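Local coordinates for putative exported protein (Bordetella parapertussis, PDB 3OCJ) that is of unknown function but carries a predicted S-adenosylmethionine-dependent methyltransferase domain with a Rossmann-like fold, and holds a bound palmitic acid in the crystal, at residues R110-H115 with A222-F227; R287-R292 with T298-K303. All blocks are in the same frame, centred on the assembly; numbering follows the deposited sequence.

Contact 1: residues R110-H115 with A222-F227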
ATOM      1  N   ARG A 110      -1.586  12.086   9.608  1.00 13.53           N
ATOM      2  CA  ARG A 110      -2.437  12.947  10.429  1.00 15.15           C
ATOM      3  C   ARG A 110      -3.185  12.149  11.495  1.00 12.36           C
ATOM      4  O   ARG A 110      -3.317  12.599  12.649  1.00 14.00           O
ATOM      5  CB  ARG A 110      -3.439  13.743   9.575  1.00 16.54           C
ATOM      6  CG  ARG A 110      -2.828  14.862   8.750  1.00 19.65           C
ATOM      7  CD  ARG A 110      -3.908  15.810   8.198  1.00 20.53           C
ATOM      8  NE  ARG A 110      -4.953  15.071   7.502  1.00 17.95           N
ATOM      9  CZ  ARG A 110      -6.218  14.960   7.906  1.00 20.67           C
ATOM     10  NH1 ARG A 110      -7.061  14.215   7.199  1.00 18.04           N
ATOM     11  NH2 ARG A 110      -6.652  15.586   8.996  1.00 22.08           N
ATOM     12  N   ALA A 111      -3.683  10.975  11.118  1.00 12.97           N
ATOM     13  CA  ALA A 111      -4.460  10.163  12.050  1.00 13.55           C
ATOM     14  C   ALA A 111      -3.566   9.638  13.167  1.00 14.73           C
ATOM     15  O   ALA A 111      -3.925   9.707  14.339  1.00 14.75           O
ATOM     16  CB  ALA A 111      -5.147   9.009  11.325  1.00 13.57           C
ATOM     17  N   LEU A 112      -2.400   9.110  12.806  1.00 14.61           N
ATOM     18  CA  LEU A 112      -1.513   8.578  13.829  1.00 14.87           C
ATOM     19  C   LEU A 112      -1.072   9.705  14.751  1.00 16.19           C
ATOM     20  O   LEU A 112      -1.067   9.545  15.971  1.00 16.98           O
ATOM     21  CB  LEU A 112      -0.323   7.843  13.204  1.00 15.53           C
ATOM     22  CG  LEU A 112      -0.725   6.586  12.431  1.00 18.07           C
ATOM     23  CD1 LEU A 112       0.401   6.148  11.505  1.00 17.74           C
ATOM     24  CD2 LEU A 112      -1.146   5.450  13.376  1.00 19.66           C
ATOM     25  N   GLN A 113      -0.755  10.866  14.183  1.00 16.90           N
ATOM     26  CA  GLN A 113      -0.332  12.000  15.002  1.00 16.68           C
ATOM     27  C   GLN A 113      -1.416  12.412  16.007  1.00 17.11           C
ATOM     28  O   GLN A 113      -1.126  12.687  17.175  1.00 20.44           O
ATOM     29  CB  GLN A 113       0.061  13.199  14.133  1.00 17.64           C
ATOM     30  CG  GLN A 113       0.743  14.308  14.920  1.00 19.40           C
ATOM     31  CD  GLN A 113       2.169  13.939  15.296  1.00 18.88           C
ATOM     32  OE1 GLN A 113       2.965  13.561  14.436  1.00 20.93           O
ATOM     33  NE2 GLN A 113       2.494  14.040  16.580  1.00 21.50           N
ATOM     34  N   ARG A 114      -2.660  12.461  15.540  1.00 17.01           N
ATOM     35  CA  ARG A 114      -3.807  12.826  16.363  1.00 16.22           C
ATOM     36  C   ARG A 114      -4.006  11.882  17.546  1.00 15.06           C
ATOM     37  O   ARG A 114      -4.377  12.315  18.641  1.00 19.08           O
ATOM     38  CB  ARG A 114      -5.073  12.841  15.492  1.00 20.77           C
ATOM     39  CG  ARG A 114      -6.374  12.886  16.266  1.00 22.99           C
ATOM     40  CD  ARG A 114      -7.566  13.023  15.320  1.00 28.52           C
ATOM     41  NE  ARG A 114      -8.825  12.792  16.019  1.00 29.36           N
ATOM     42  CZ  ARG A 114     -10.029  13.019  15.504  1.00 34.80           C
ATOM     43  NH1 ARG A 114     -11.110  12.775  16.233  1.00 33.97           N
ATOM     44  NH2 ARG A 114     -10.153  13.493  14.269  1.00 37.69           N
ATOM     45  N   HIS A 115      -3.752  10.594  17.327  1.00 16.45           N
ATOM     46  CA  HIS A 115      -4.035   9.577  18.337  1.00 17.42           C
ATOM     47  C   HIS A 115      -2.850   9.273  19.261  1.00 20.86           C
ATOM     48  O   HIS A 115      -3.022   8.634  20.291  1.00 20.26           O
ATOM     49  CB  HIS A 115      -4.551   8.294  17.668  1.00 20.30           C
ATOM     50  CG  HIS A 115      -5.899   8.456  17.043  1.00 22.47           C
ATOM     51  ND1 HIS A 115      -7.069   8.165  17.713  1.00 39.32           N
ATOM     52  CD2 HIS A 115      -6.268   8.900  15.819  1.00 16.81           C
ATOM     53  CE1 HIS A 115      -8.099   8.419  16.926  1.00 35.42           C
ATOM     54  NE2 HIS A 115      -7.641   8.883  15.776  1.00 20.76           N
ATOM     55  N   ALA A 222      -6.948   2.059  18.848  1.00 12.45           N
ATOM     56  CA  ALA A 222      -7.437   2.363  17.511  1.00 13.57           C
ATOM     57  C   ALA A 222      -6.613   1.701  16.426  1.00 12.94           C
ATOM     58  O   ALA A 222      -5.403   1.500  16.580  1.00 14.29           O
ATOM     59  CB  ALA A 222      -7.466   3.882  17.278  1.00 16.36           C
ATOM     60  N   LEU A 223      -7.304   1.378  15.337  1.00 11.87           N
ATOM     61  CA  LEU A 223      -6.710   0.854  14.114  1.00 11.93           C
ATOM     62  C   LEU A 223      -6.749   1.929  13.041  1.00 12.16           C
ATOM     63  O   LEU A 223      -7.779   2.570  12.847  1.00 13.64           O
ATOM     64  CB  LEU A 223      -7.513  -0.355  13.627  1.00 13.38           C
ATOM     65  CG  LEU A 223      -7.195  -0.890  12.228  1.00 12.17           C
ATOM     66  CD1 LEU A 223      -5.796  -1.518  12.167  1.00 14.41           C
ATOM     67  CD2 LEU A 223      -8.262  -1.900  11.829  1.00 15.98           C
ATOM     68  N   VAL A 224      -5.638   2.116  12.337  1.00 11.21           N
ATOM     69  CA  VAL A 224      -5.597   2.970  11.159  1.00 11.61           C
ATOM     70  C   VAL A 224      -5.260   2.085   9.973  1.00 11.00           C
ATOM     71  O   VAL A 224      -4.170   1.518   9.897  1.00 11.37           O
ATOM     72  CB  VAL A 224      -4.544   4.080  11.297  1.00 12.94           C
ATOM     73  CG1 VAL A 224      -4.462   4.925  10.022  1.00 13.84           C
ATOM     74  CG2 VAL A 224      -4.846   4.957  12.516  1.00 12.10           C
ATOM     75  N   THR A 225      -6.197   1.920   9.050  1.00  9.76           N
ATOM     76  CA  THR A 225      -5.909   1.120   7.871  1.00 10.45           C
ATOM     77  C   THR A 225      -6.495   1.783   6.623  1.00 10.08           C
ATOM     78  O   THR A 225      -6.850   2.967   6.657  1.00 10.28           O
ATOM     79  CB  THR A 225      -6.324  -0.368   8.062  1.00 10.65           C
ATOM     80  OG1 THR A 225      -5.786  -1.178   7.007  1.00 10.21           O
ATOM     81  CG2 THR A 225      -7.830  -0.551   8.151  1.00 12.31           C
ATOM     82  N   SER A 226      -6.561   1.041   5.527  1.00 10.08           N
ATOM     83  CA  SER A 226      -6.885   1.619   4.235  1.00 10.39           C
ATOM     84  C   SER A 226      -7.450   0.546   3.330  1.00 10.99           C
ATOM     85  O   SER A 226      -7.351  -0.644   3.618  1.00 10.77           O
ATOM     86  CB  SER A 226      -5.635   2.172   3.577  1.00  9.47           C
ATOM     87  OG  SER A 226      -4.714   1.103   3.370  1.00 11.33           O
ATOM     88  N   PHE A 227      -8.044   0.957   2.222  1.00  9.07           N
ATOM     89  CA  PHE A 227      -8.523  -0.006   1.244  1.00  9.31           C
ATOM     90  C   PHE A 227      -8.673   0.671  -0.101  1.00  9.27           C
ATOM     91  O   PHE A 227      -9.029   1.849  -0.164  1.00  9.16           O
ATOM     92  CB  PHE A 227      -9.864  -0.623   1.695  1.00  9.31           C
ATOM     93  CG  PHE A 227     -10.931   0.397   2.015  1.00  9.20           C
ATOM     94  CD1 PHE A 227     -11.972   0.623   1.138  1.00 10.34           C
ATOM     95  CD2 PHE A 227     -10.869   1.121   3.198  1.00  9.49           C
ATOM     96  CE1 PHE A 227     -12.957   1.550   1.445  1.00 10.64           C
ATOM     97  CE2 PHE A 227     -11.844   2.058   3.504  1.00  9.87           C
ATOM     98  CZ  PHE A 227     -12.879   2.279   2.621  1.00 11.17           C
TER
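The backbone of Val-224 is hydrogen-bonded to Leu-191 and Ser-193, which pair it with strand 188-192 and the residue after it. Its carbonyl oxygen also takes part in a weak hydrogen bond with OG1 of Thr-192. From this position its side chain rises toward helix 96-115. No hydrogen bond crosses between helix and strand; the contact is van der Waals packing of methyl groups and one imidazole.

Val-224 carries most of the strand's side of the contact and contributes 66 Å² of the 173 Å² buried. Its CG2 methyl does the touching. It stands anti to the carbonyl carbon, while CG1 lies anti to the backbone N (chi1 177°). CG2 of Val-224 meets CD2 of Leu-112 at 3.8 Å and, more loosely, CB of Ala-111 at 4.2 Å. Leu-112 leaves the helix to one side of the contact, and its CD2 branch turns back to reach the strand. Ala-111 faces the strand directly. Its short side chain lets the backbones approach, with CA of Ala-111 7.3 Å from CA of Val-224.

One helical turn on, His-115 packs against Ala-222. Its ND1 is 4.3 Å from CB of Ala-222, and the methyl sits obliquely to the ring. His-115 also packs on Leu-190, Ile-300 and Arg-302, so the imidazole spans three strands. Val-224 and Ser-226 also touch Phe-108 of the same helix.

The axes of the short helix and strand segments run 9.6 Å apart and nearly antiparallel, at 174°. Helix 96-115 leads into the central strand 121-124 and covers one face of strand 221-226. This is the layered alpha/beta packing of a Rossmann-like methyltransferase fold, with strand order 3-2-1-4-5-7-6.

Contact 2: residues R287-R292 with T298-K303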
ATOM      1  N   ARG A 287     -14.207   6.263  11.321  1.00 11.37           N
ATOM      2  CA  ARG A 287     -14.015   7.524  10.609  1.00 11.06           C
ATOM      3  C   ARG A 287     -13.255   7.232   9.323  1.00 11.80           C
ATOM      4  O   ARG A 287     -12.195   6.590   9.349  1.00 11.84           O
ATOM      5  CB  ARG A 287     -13.218   8.507  11.471  1.00 11.96           C
ATOM      6  CG  ARG A 287     -12.667   9.736  10.729  1.00 14.86           C
ATOM      7  CD  ARG A 287     -13.757  10.653  10.165  1.00 15.79           C
ATOM      8  NE  ARG A 287     -13.153  11.756   9.413  1.00 15.87           N
ATOM      9  CZ  ARG A 287     -13.728  12.380   8.388  1.00 14.73           C
ATOM     10  NH1 ARG A 287     -14.917  11.998   7.955  1.00 14.94           N
ATOM     11  NH2 ARG A 287     -13.088  13.358   7.764  1.00 15.42           N
ATOM     12  N   PHE A 288     -13.798   7.675   8.197  1.00 11.57           N
ATOM     13  CA  PHE A 288     -13.098   7.519   6.929  1.00 10.11           C
ATOM     14  C   PHE A 288     -12.459   8.843   6.527  1.00 13.37           C
ATOM     15  O   PHE A 288     -13.074   9.913   6.641  1.00 15.81           O
ATOM     16  CB  PHE A 288     -14.052   7.036   5.828  1.00 11.80           C
ATOM     17  CG  PHE A 288     -14.580   5.642   6.047  1.00 11.69           C
ATOM     18  CD1 PHE A 288     -13.882   4.530   5.596  1.00 12.17           C
ATOM     19  CD2 PHE A 288     -15.790   5.436   6.688  1.00 15.95           C
ATOM     20  CE1 PHE A 288     -14.372   3.254   5.788  1.00 13.93           C
ATOM     21  CE2 PHE A 288     -16.284   4.156   6.886  1.00 18.80           C
ATOM     22  CZ  PHE A 288     -15.563   3.058   6.434  1.00 15.80           C
ATOM     23  N   GLU A 289     -11.218   8.784   6.069  1.00 10.86           N
ATOM     24  CA  GLU A 289     -10.528   9.942   5.518  1.00 10.84           C
ATOM     25  C   GLU A 289     -10.272   9.659   4.052  1.00 11.27           C
ATOM     26  O   GLU A 289      -9.347   8.906   3.693  1.00 10.98           O
ATOM     27  CB  GLU A 289      -9.217  10.218   6.270  1.00 11.25           C
ATOM     28  CG  GLU A 289      -9.434  10.662   7.720  1.00 13.59           C
ATOM     29  CD  GLU A 289      -9.954  12.096   7.832  1.00 16.12           C
ATOM     30  OE1 GLU A 289      -9.899  12.842   6.838  1.00 15.26           O
ATOM     31  OE2 GLU A 289     -10.411  12.481   8.933  1.00 17.12           O
ATOM     32  N   ASP A 290     -11.114  10.225   3.196  1.00 11.09           N
ATOM     33  CA  ASP A 290     -11.044   9.937   1.772  1.00 10.34           C
ATOM     34  C   ASP A 290     -10.003  10.785   1.063  1.00 10.94           C
ATOM     35  O   ASP A 290      -9.888  11.989   1.313  1.00 12.53           O
ATOM     36  CB  ASP A 290     -12.392  10.193   1.099  1.00 10.42           C
ATOM     37  CG  ASP A 290     -13.441   9.151   1.440  1.00 11.89           C
ATOM     38  OD1 ASP A 290     -13.090   8.057   1.924  1.00 12.30           O
ATOM     39  OD2 ASP A 290     -14.645   9.425   1.187  1.00 12.47           O
ATOM     40  N   ASP A 291      -9.269  10.166   0.148  1.00 10.07           N
ATOM     41  CA  ASP A 291      -8.480  10.933  -0.804  1.00 10.19           C
ATOM     42  C   ASP A 291      -9.442  11.647  -1.760  1.00 11.32           C
ATOM     43  O   ASP A 291     -10.644  11.349  -1.801  1.00 11.36           O
ATOM     44  CB  ASP A 291      -7.544   9.997  -1.578  1.00 11.31           C
ATOM     45  CG  ASP A 291      -8.306   8.904  -2.318  1.00 10.58           C
ATOM     46  OD1 ASP A 291      -9.004   8.111  -1.639  1.00 10.20           O
ATOM     47  OD2 ASP A 291      -8.215   8.829  -3.561  1.00 11.60           O
ATOM     48  N   ARG A 292      -8.924  12.601  -2.522  1.00 11.49           N
ATOM     49  CA  ARG A 292      -9.772  13.442  -3.350  1.00 13.06           C
ATOM     50  C   ARG A 292     -10.678  12.650  -4.291  1.00 12.04           C
ATOM     51  O   ARG A 292     -11.869  12.919  -4.389  1.00 13.02           O
ATOM     52  CB  ARG A 292      -8.921  14.431  -4.151  1.00 16.12           C
ATOM     53  CG  ARG A 292      -8.269  15.502  -3.286  1.00 22.44           C
ATOM     54  CD  ARG A 292      -7.448  16.464  -4.146  1.00 35.47           C
ATOM     55  NE  ARG A 292      -8.280  17.164  -5.126  1.00 49.62           N
ATOM     56  CZ  ARG A 292      -8.491  16.751  -6.375  1.00 52.06           C
ATOM     57  NH1 ARG A 292      -7.925  15.633  -6.820  1.00 52.71           N
ATOM     58  NH2 ARG A 292      -9.270  17.460  -7.185  1.00 48.09           N
ATOM     59  N   THR A 298      -8.617   6.023   3.827  1.00  9.89           N
ATOM     60  CA  THR A 298      -8.072   5.645   5.118  1.00  9.16           C
ATOM     61  C   THR A 298      -9.262   5.464   6.045  1.00  9.78           C
ATOM     62  O   THR A 298     -10.252   6.196   5.939  1.00  9.91           O
ATOM     63  CB  THR A 298      -7.160   6.764   5.614  1.00  9.35           C
ATOM     64  OG1 THR A 298      -6.035   6.877   4.735  1.00 10.04           O
ATOM     65  CG2 THR A 298      -6.677   6.559   7.056  1.00 10.61           C
ATOM     66  N   VAL A 299      -9.179   4.496   6.944  1.00  9.60           N
ATOM     67  CA  VAL A 299     -10.202   4.328   7.963  1.00  9.74           C
ATOM     68  C   VAL A 299      -9.565   4.215   9.341  1.00 11.05           C
ATOM     69  O   VAL A 299      -8.570   3.498   9.529  1.00 10.90           O
ATOM     70  CB  VAL A 299     -11.122   3.122   7.665  1.00 10.02           C
ATOM     71  CG1 VAL A 299     -10.315   1.803   7.547  1.00 11.13           C
ATOM     72  CG2 VAL A 299     -12.224   2.997   8.723  1.00 12.32           C
ATOM     73  N   ILE A 300     -10.141   4.943  10.295  1.00 10.29           N
ATOM     74  CA  ILE A 300      -9.738   4.882  11.693  1.00 10.31           C
ATOM     75  C   ILE A 300     -10.875   4.218  12.457  1.00 10.98           C
ATOM     76  O   ILE A 300     -12.018   4.694  12.415  1.00 12.74           O
ATOM     77  CB  ILE A 300      -9.446   6.273  12.285  1.00 11.63           C
ATOM     78  CG1 ILE A 300      -8.414   7.022  11.422  1.00 14.13           C
ATOM     79  CG2 ILE A 300      -8.916   6.120  13.709  1.00 14.26           C
ATOM     80  CD1 ILE A 300      -8.995   7.917  10.338  1.00 14.80           C
ATOM     81  N   ALA A 301     -10.570   3.115  13.135  1.00 10.85           N
ATOM     82  CA  ALA A 301     -11.576   2.281  13.792  1.00 13.23           C
ATOM     83  C   ALA A 301     -11.239   2.131  15.272  1.00 15.58           C
ATOM     84  O   ALA A 301     -10.101   1.843  15.619  1.00 16.02           O
ATOM     85  CB  ALA A 301     -11.618   0.923  13.111  1.00 13.06           C
ATOM     86  N   ARG A 302     -12.229   2.305  16.146  1.00 14.78           N
ATOM     87  CA  ARG A 302     -11.990   2.253  17.584  1.00 15.61           C
ATOM     88  C   ARG A 302     -12.341   0.902  18.207  1.00 14.60           C
ATOM     89  O   ARG A 302     -13.358   0.307  17.866  1.00 17.17           O
ATOM     90  CB  ARG A 302     -12.802   3.351  18.280  1.00 17.54           C
ATOM     91  CG  ARG A 302     -12.765   3.296  19.797  1.00 30.05           C
ATOM     92  CD  ARG A 302     -11.482   3.916  20.343  1.00 30.05           C
ATOM     93  NE  ARG A 302     -11.313   5.297  19.891  1.00 32.18           N
ATOM     94  CZ  ARG A 302     -10.155   5.948  19.907  1.00 37.89           C
ATOM     95  NH1 ARG A 302     -10.088   7.203  19.476  1.00 35.09           N
ATOM     96  NH2 ARG A 302      -9.061   5.343  20.352  1.00 28.69           N
ATOM     97  N   LYS A 303     -11.491   0.423  19.112  1.00 15.95           N
ATOM     98  CA  LYS A 303     -11.843  -0.694  19.977  1.00 17.17           C
ATOM     99  C   LYS A 303     -12.433  -0.124  21.259  1.00 18.33           C
ATOM    100  O   LYS A 303     -11.803   0.697  21.916  1.00 18.44           O
ATOM    101  CB  LYS A 303     -10.617  -1.539  20.314  1.00 18.17           C
ATOM    102  CG  LYS A 303     -10.919  -2.701  21.256  1.00 17.33           C
ATOM    103  CD  LYS A 303      -9.734  -3.636  21.374  1.00 16.69           C
ATOM    104  CE  LYS A 303     -10.031  -4.767  22.356  1.00 18.26           C
ATOM    105  NZ  LYS A 303      -8.999  -5.845  22.280  1.00 18.31           N
TER
HETATM  106  O   HOH W   1      -6.813   8.169   2.244  1.00 10.50           O
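The antiparallel beta hairpin of strands 286-289 and 298-302 forms the edge of the sheet in this methyltransferase-like fold. Arg-287 pairs with Ile-300, and Glu-289 with Thr-298, as hydrogen-bonded pairs. N of Ile-300 bonds to O of Arg-287 at 2.8 Å and nearly straight (172°). At the loop end, O of Glu-289 accepts two bonds. One comes from N of Thr-298 (3.0 Å), which approaches from above the carbonyl plane. The other comes from a water that in turn accepts from OG1 of Thr-298.

Phe-288 and Val-299 form the non-hydrogen-bonded pair between them. CG2 of Val-299 sits over one face of the Phe-288 ring, offset toward its rim, in a CH-pi contact 3.6 Å from CE1 of Phe-288. His-271 meets the same ring edge-to-face.

On the other face, CD1 of Ile-300 reaches across to CG of Glu-289 at 3.8 Å. Arg-287 bends at chi2 (64°), which brings its guanidinium back along its own strand. NE of Arg-287 bonds to OE2 of Glu-289 at 2.9 Å, from above the carboxylate plane (64° out of it).

OE1 of Glu-289 forms a second salt bridge with Arg-110. With an arginine at each carboxylate oxygen, Glu-289 is probably held ionised.

How the contacts relate
Contact 1 and contact 2 share one sheet, and their centres lie 7 Å apart. Strands 221-226 and 298-302 are antiparallel neighbours. Probable hydrogen bonds join N of Val-299 to O of Thr-225, and N of Leu-223 to O of Ala-301, each at 2.8 Å. Ala-111 of contact 1 also packs on Ile-300 of contact 2, so helix 96-115 covers both strands. Just past the end of strand 221-226, CE2 of Phe-227 packs on CE1 of Phe-288 at 3.6 Å. Neither contact lines the palmitic acid: it lies about 14 Å from the side chain of Val-224 and about 12 Å from that of Thr-298.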